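PDB 6KHX: peroxiredoxin, which probably reduces hydrogen peroxide and organic hydroperoxides by way of a reactive cysteine thiol, as a typical 2-Cys member of the peroxiredoxin family. Local coordinates for residues 86-89 and 90-93; 108-112 and 113-117. All coordinates share one frame; numbering follows the deposited sequence.

Contacts 1 and 2 are local turns of one thioredoxin-fold chain. Contact 1 (86-93) is a turn in the loop after helix 78-85, before strand 101-103. Contact 2 (108-117) is the C-terminal end of helix 108-112, where it enters the loop before strand 119-122. The two do not touch: their centres are about 28 Å apart and their nearest atoms about 20 Å. Contact 1 is peripheral, its centre about 23 Å from the centre of the chain. Contact 2 is closer in, at about 13 Å, and the side chain of A111 is about 5 Å from a bound calcium ion. Each turn has a glycine of positive phi, G92 and G114, whose amide bonds back to the carbonyl three residues earlier.

Contact 1: residues 86-89 and 90-93; sequences NTPR and DQGG
A tight turn of 3-10 type, ending in a pair of glycines, brings T87, P88 and R89 against Q91, G92 and G93. P88 O is gripped by two amides that reach it from opposite faces of its carbonyl plane. One is Q91 N, with Q91 N to P88 O at 2.9 Å. The other is G93 N, with G93 N to P88 O at 3.0 Å and an N-H...O angle of 147°. G92 N closes the next turn on R89 O. G92 has positive phi, 91°, and swings the chain back. A side chain at G93 would run into T87 O and P88 O. T87 CG2, opposite the backbone N about the first torsion, lies over G93 and is 3.7 Å from G93 CA. G93 CA also makes a CA-H...O contact with T87 O.

On the P88 ring, CG faces the extended Q91 side chain, 3.5 Å from Q91 CD, and the two side chains cross obliquely. A glycine in place of P88 would probably leave Q91 without its ring wall and let the start of the turn flex. R89 sends CG past G93 O at 3.7 Å. Its guanidinium group forms a salt bridge with E58, and its NE bonds Q95 O. T87 OG1 bonds A83 O in the preceding helix, and D90 packs on S206 of a neighbouring subunit. The six-residue bond from G93 to P88, around the shorter one from G92 to R89, is the Schellman pattern. The G92-G93 pair probably corresponds to the start of the GGLG loop of typical 2-Cys peroxiredoxins.

Contact 2: residues 108-112 and 113-117; sequences TISAD and YGVLA
Helix 108-112 ends in a Schellman motif, which brings I109, S110 and A111 against Y113, G114, V115 and L116. The backbone bonds come first. G114 leaves the helix with positive phi, 71°. G114 N bonds A111 O at 3.1 Å, coming in above the carbonyl plane. V115 N bonds S110 O at 3.0 Å; this bond is straighter, with an N-H...O angle of 160°, and lies in the carbonyl plane. L116 N adds a weak bond to S110 O. The peptide oxygen of S110 thus holds two successive amides of the outgoing loop.

Apolar contacts follow the same path. V115 CG2 lies 3.9 Å from S110 CB, so the residue after the glycine packs back on the last turn. L116 CB points toward the helix. L116 CG is opposite the backbone N (chi1 -168°), and CD1 comes to 3.8 Å from S110 CB. CD2 of L116 reaches A111 CB more loosely, at 4.4 Å. The I109 and Y113 side chains run alongside each other in the same direction. I109 CG2 touches CD1 and CE1 of the ring, 3.8 Å from Y113 CD1.

Polar ends are tied to other parts of the fold. S110 OG bonds D104, and Y113 OH bonds P9 O, which fixes the far end of the ring. The ring also meets F141 edge-to-face and touches strand 35-40 at L38. D112 OD1 makes a weak bond to N127 of a neighbouring subunit.

The last group is at I109 O. Y113 N bonds I109 O at 2.9 Å, and the same oxygen lies in the plane of the Y113 ring, at its edge, with CD1 its nearest ring atom.

Contact 1: residues 86-89 and 90-93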
ATOM      1  N   ASN B  86      44.058  -5.559 -32.132  1.00 45.79           N
ATOM      2  CA  ASN B  86      44.799  -5.121 -33.304  1.00 40.46           C
ATOM      3  C   ASN B  86      45.807  -4.021 -32.981  1.00 46.61           C
ATOM      4  O   ASN B  86      46.288  -3.342 -33.894  1.00 56.70           O
ATOM      5  CB  ASN B  86      43.839  -4.672 -34.404  1.00 45.29           C
ATOM      6  CG  ASN B  86      43.212  -5.848 -35.139  1.00 56.55           C
ATOM      7  OD1 ASN B  86      43.830  -6.437 -36.027  1.00 63.89           O
ATOM      8  ND2 ASN B  86      41.980  -6.188 -34.778  1.00 50.54           N
ATOM      9  N   THR B  87      46.126  -3.823 -31.703  1.00 48.07           N
ATOM     10  CA  THR B  87      47.174  -2.902 -31.289  1.00 49.46           C
ATOM     11  C   THR B  87      48.357  -3.700 -30.766  1.00 57.35           C
ATOM     12  O   THR B  87      48.172  -4.544 -29.878  1.00 53.34           O
ATOM     13  CB  THR B  87      46.670  -1.947 -30.202  1.00 45.08           C
ATOM     14  OG1 THR B  87      45.577  -1.178 -30.712  1.00 44.85           O
ATOM     15  CG2 THR B  87      47.782  -1.003 -29.760  1.00 46.30           C
ATOM     16  N   PRO B  88      49.575  -3.467 -31.265  1.00 59.83           N
ATOM     17  CA  PRO B  88      50.719  -4.272 -30.818  1.00 54.96           C
ATOM     18  C   PRO B  88      51.014  -4.076 -29.337  1.00 55.26           C
ATOM     19  O   PRO B  88      50.793  -3.003 -28.770  1.00 57.44           O
ATOM     20  CB  PRO B  88      51.874  -3.773 -31.698  1.00 56.06           C
ATOM     21  CG  PRO B  88      51.444  -2.436 -32.177  1.00 57.31           C
ATOM     22  CD  PRO B  88      49.954  -2.508 -32.316  1.00 53.42           C
ATOM     23  N   ARG B  89      51.519  -5.147 -28.713  1.00 52.71           N
ATOM     24  CA  ARG B  89      51.725  -5.150 -27.266  1.00 52.03           C
ATOM     25  C   ARG B  89      52.715  -4.074 -26.841  1.00 57.59           C
ATOM     26  O   ARG B  89      52.554  -3.457 -25.781  1.00 57.15           O
ATOM     27  CB  ARG B  89      52.216  -6.524 -26.815  1.00 50.05           C
ATOM     28  CG  ARG B  89      51.289  -7.652 -27.198  1.00 50.66           C
ATOM     29  CD  ARG B  89      51.767  -8.988 -26.672  1.00 49.31           C
ATOM     30  NE  ARG B  89      50.852 -10.050 -27.083  1.00 52.85           N
ATOM     31  CZ  ARG B  89      50.997 -11.335 -26.772  1.00 59.32           C
ATOM     32  NH1 ARG B  89      52.032 -11.738 -26.043  1.00 60.83           N
ATOM     33  NH2 ARG B  89      50.105 -12.221 -27.202  1.00 54.86           N
ATOM     34  N   ASP B  90      53.742  -3.824 -27.659  1.00 61.15           N
ATOM     35  CA  ASP B  90      54.735  -2.810 -27.322  1.00 59.51           C
ATOM     36  C   ASP B  90      54.160  -1.400 -27.354  1.00 57.20           C
ATOM     37  O   ASP B  90      54.850  -0.456 -26.955  1.00 58.47           O
ATOM     38  CB  ASP B  90      55.944  -2.935 -28.257  1.00 64.55           C
ATOM     39  CG  ASP B  90      55.555  -2.957 -29.729  1.00 72.29           C
ATOM     40  OD1 ASP B  90      55.090  -1.918 -30.251  1.00 73.41           O
ATOM     41  OD2 ASP B  90      55.716  -4.024 -30.366  1.00 76.08           O
ATOM     42  N   GLN B  91      52.912  -1.245 -27.791  1.00 58.84           N
ATOM     43  CA  GLN B  91      52.198   0.022 -27.739  1.00 63.77           C
ATOM     44  C   GLN B  91      51.066  -0.008 -26.721  1.00 55.75           C
ATOM     45  O   GLN B  91      50.206   0.877 -26.735  1.00 58.69           O
ATOM     46  CB  GLN B  91      51.650   0.358 -29.125  1.00 60.10           C
ATOM     47  CG  GLN B  91      52.727   0.536 -30.176  1.00 64.17           C
ATOM     48  CD  GLN B  91      52.162   0.926 -31.521  1.00 70.51           C
ATOM     49  OE1 GLN B  91      52.631   0.460 -32.562  1.00 70.72           O
ATOM     50  NE2 GLN B  91      51.143   1.780 -31.511  1.00 72.08           N
ATOM     51  N   GLY B  92      51.059  -0.998 -25.833  1.00 54.33           N
ATOM     52  CA  GLY B  92      50.005  -1.166 -24.855  1.00 54.45           C
ATOM     53  C   GLY B  92      48.850  -2.036 -25.298  1.00 50.35           C
ATOM     54  O   GLY B  92      47.876  -2.169 -24.549  1.00 54.93           O
ATOM     55  N   GLY B  93      48.936  -2.650 -26.479  1.00 51.64           N
ATOM     56  CA  GLY B  93      47.857  -3.459 -27.004  1.00 46.35           C
ATOM     57  C   GLY B  93      47.892  -4.900 -26.523  1.00 45.74           C
ATOM     58  O   GLY B  93      48.776  -5.327 -25.781  1.00 46.86           O
TER

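Contact 2: residues 108-112 and 113-117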
ATOM      1  N   THR B 108      25.025  -5.514 -17.740  1.00 28.04           N
ATOM      2  CA  THR B 108      24.163  -6.462 -17.042  1.00 26.50           C
ATOM      3  C   THR B 108      24.931  -7.700 -16.579  1.00 28.16           C
ATOM      4  O   THR B 108      24.597  -8.274 -15.537  1.00 26.79           O
ATOM      5  CB  THR B 108      22.979  -6.869 -17.931  1.00 25.48           C
ATOM      6  OG1 THR B 108      23.458  -7.406 -19.165  1.00 23.91           O
ATOM      7  CG2 THR B 108      22.084  -5.671 -18.231  1.00 28.26           C
ATOM      8  N   ILE B 109      25.950  -8.136 -17.330  1.00 24.83           N
ATOM      9  CA  ILE B 109      26.727  -9.300 -16.912  1.00 25.26           C
ATOM     10  C   ILE B 109      27.507  -8.980 -15.644  1.00 27.61           C
ATOM     11  O   ILE B 109      27.499  -9.747 -14.671  1.00 28.58           O
ATOM     12  CB  ILE B 109      27.667  -9.759 -18.040  1.00 25.37           C
ATOM     13  CG1 ILE B 109      26.899  -9.952 -19.341  1.00 26.73           C
ATOM     14  CG2 ILE B 109      28.343 -11.061 -17.656  1.00 24.08           C
ATOM     15  CD1 ILE B 109      27.802 -10.253 -20.519  1.00 24.39           C
ATOM     16  N   SER B 110      28.196  -7.838 -15.642  1.00 25.55           N
ATOM     17  CA  SER B 110      28.949  -7.423 -14.466  1.00 26.16           C
ATOM     18  C   SER B 110      28.030  -7.262 -13.264  1.00 25.17           C
ATOM     19  O   SER B 110      28.412  -7.590 -12.135  1.00 29.21           O
ATOM     20  CB  SER B 110      29.695  -6.120 -14.761  1.00 28.82           C
ATOM     21  OG  SER B 110      30.520  -6.257 -15.908  1.00 27.33           O
ATOM     22  N   ALA B 111      26.816  -6.749 -13.486  1.00 25.71           N
ATOM     23  CA  ALA B 111      25.841  -6.646 -12.406  1.00 25.90           C
ATOM     24  C   ALA B 111      25.441  -8.025 -11.899  1.00 25.79           C
ATOM     25  O   ALA B 111      25.426  -8.276 -10.690  1.00 24.46           O
ATOM     26  CB  ALA B 111      24.615  -5.864 -12.871  1.00 19.83           C
ATOM     27  N   ASP B 112      25.124  -8.940 -12.818  1.00 27.88           N
ATOM     28  CA  ASP B 112      24.666 -10.271 -12.429  1.00 30.49           C
ATOM     29  C   ASP B 112      25.739 -11.050 -11.683  1.00 29.77           C
ATOM     30  O   ASP B 112      25.421 -11.851 -10.797  1.00 27.70           O
ATOM     31  CB  ASP B 112      24.215 -11.044 -13.668  1.00 27.91           C
ATOM     32  CG  ASP B 112      22.902 -10.532 -14.221  1.00 30.39           C
ATOM     33  OD1 ASP B 112      22.267  -9.701 -13.538  1.00 34.78           O
ATOM     34  OD2 ASP B 112      22.520 -10.934 -15.344  1.00 30.41           O
ATOM     35  N   TYR B 113      27.009 -10.817 -12.006  1.00 27.50           N
ATOM     36  CA  TYR B 113      28.095 -11.517 -11.340  1.00 25.67           C
ATOM     37  C   TYR B 113      28.622 -10.783 -10.110  1.00 27.84           C
ATOM     38  O   TYR B 113      29.548 -11.280  -9.458  1.00 27.68           O
ATOM     39  CB  TYR B 113      29.224 -11.780 -12.339  1.00 26.07           C
ATOM     40  CG  TYR B 113      28.939 -12.956 -13.244  1.00 27.36           C
ATOM     41  CD1 TYR B 113      28.075 -12.836 -14.329  1.00 24.16           C
ATOM     42  CD2 TYR B 113      29.512 -14.198 -12.998  1.00 26.51           C
ATOM     43  CE1 TYR B 113      27.802 -13.917 -15.152  1.00 23.63           C
ATOM     44  CE2 TYR B 113      29.246 -15.282 -13.813  1.00 26.58           C
ATOM     45  CZ  TYR B 113      28.391 -15.139 -14.889  1.00 28.96           C
ATOM     46  OH  TYR B 113      28.135 -16.227 -15.700  1.00 27.62           O
ATOM     47  N   GLY B 114      28.050  -9.628  -9.770  1.00 25.50           N
ATOM     48  CA  GLY B 114      28.433  -8.924  -8.558  1.00 26.95           C
ATOM     49  C   GLY B 114      29.805  -8.282  -8.598  1.00 34.53           C
ATOM     50  O   GLY B 114      30.439  -8.126  -7.548  1.00 28.89           O
ATOM     51  N   VAL B 115      30.278  -7.892  -9.782  1.00 24.93           N
ATOM     52  CA  VAL B 115      31.591  -7.287  -9.947  1.00 26.47           C
ATOM     53  C   VAL B 115      31.520  -5.852 -10.441  1.00 30.29           C
ATOM     54  O   VAL B 115      32.568  -5.237 -10.666  1.00 30.24           O
ATOM     55  CB  VAL B 115      32.472  -8.122 -10.898  1.00 28.26           C
ATOM     56  CG1 VAL B 115      32.642  -9.536 -10.365  1.00 28.50           C
ATOM     57  CG2 VAL B 115      31.871  -8.124 -12.295  1.00 23.77           C
ATOM     58  N   LEU B 116      30.325  -5.299 -10.623  1.00 32.23           N
ATOM     59  CA  LEU B 116      30.189  -3.946 -11.146  1.00 28.35           C
ATOM     60  C   LEU B 116      30.495  -2.941 -10.046  1.00 29.90           C
ATOM     61  O   LEU B 116      29.887  -2.989  -8.972  1.00 29.49           O
ATOM     62  CB  LEU B 116      28.788  -3.724 -11.698  1.00 28.74           C
ATOM     63  CG  LEU B 116      28.623  -2.454 -12.521  1.00 28.46           C
ATOM     64  CD1 LEU B 116      29.572  -2.487 -13.705  1.00 31.93           C
ATOM     65  CD2 LEU B 116      27.192  -2.346 -12.986  1.00 26.20           C
ATOM     66  N   ALA B 117      31.450  -2.048 -10.302  1.00 29.08           N
ATOM     67  CA  ALA B 117      31.778  -0.986  -9.364  1.00 28.75           C
ATOM     68  C   ALA B 117      30.742   0.136  -9.435  1.00 32.70           C
ATOM     69  O   ALA B 117      29.817   0.120 -10.253  1.00 34.69           O
ATOM     70  CB  ALA B 117      33.179  -0.450  -9.639  1.00 31.74           C
TER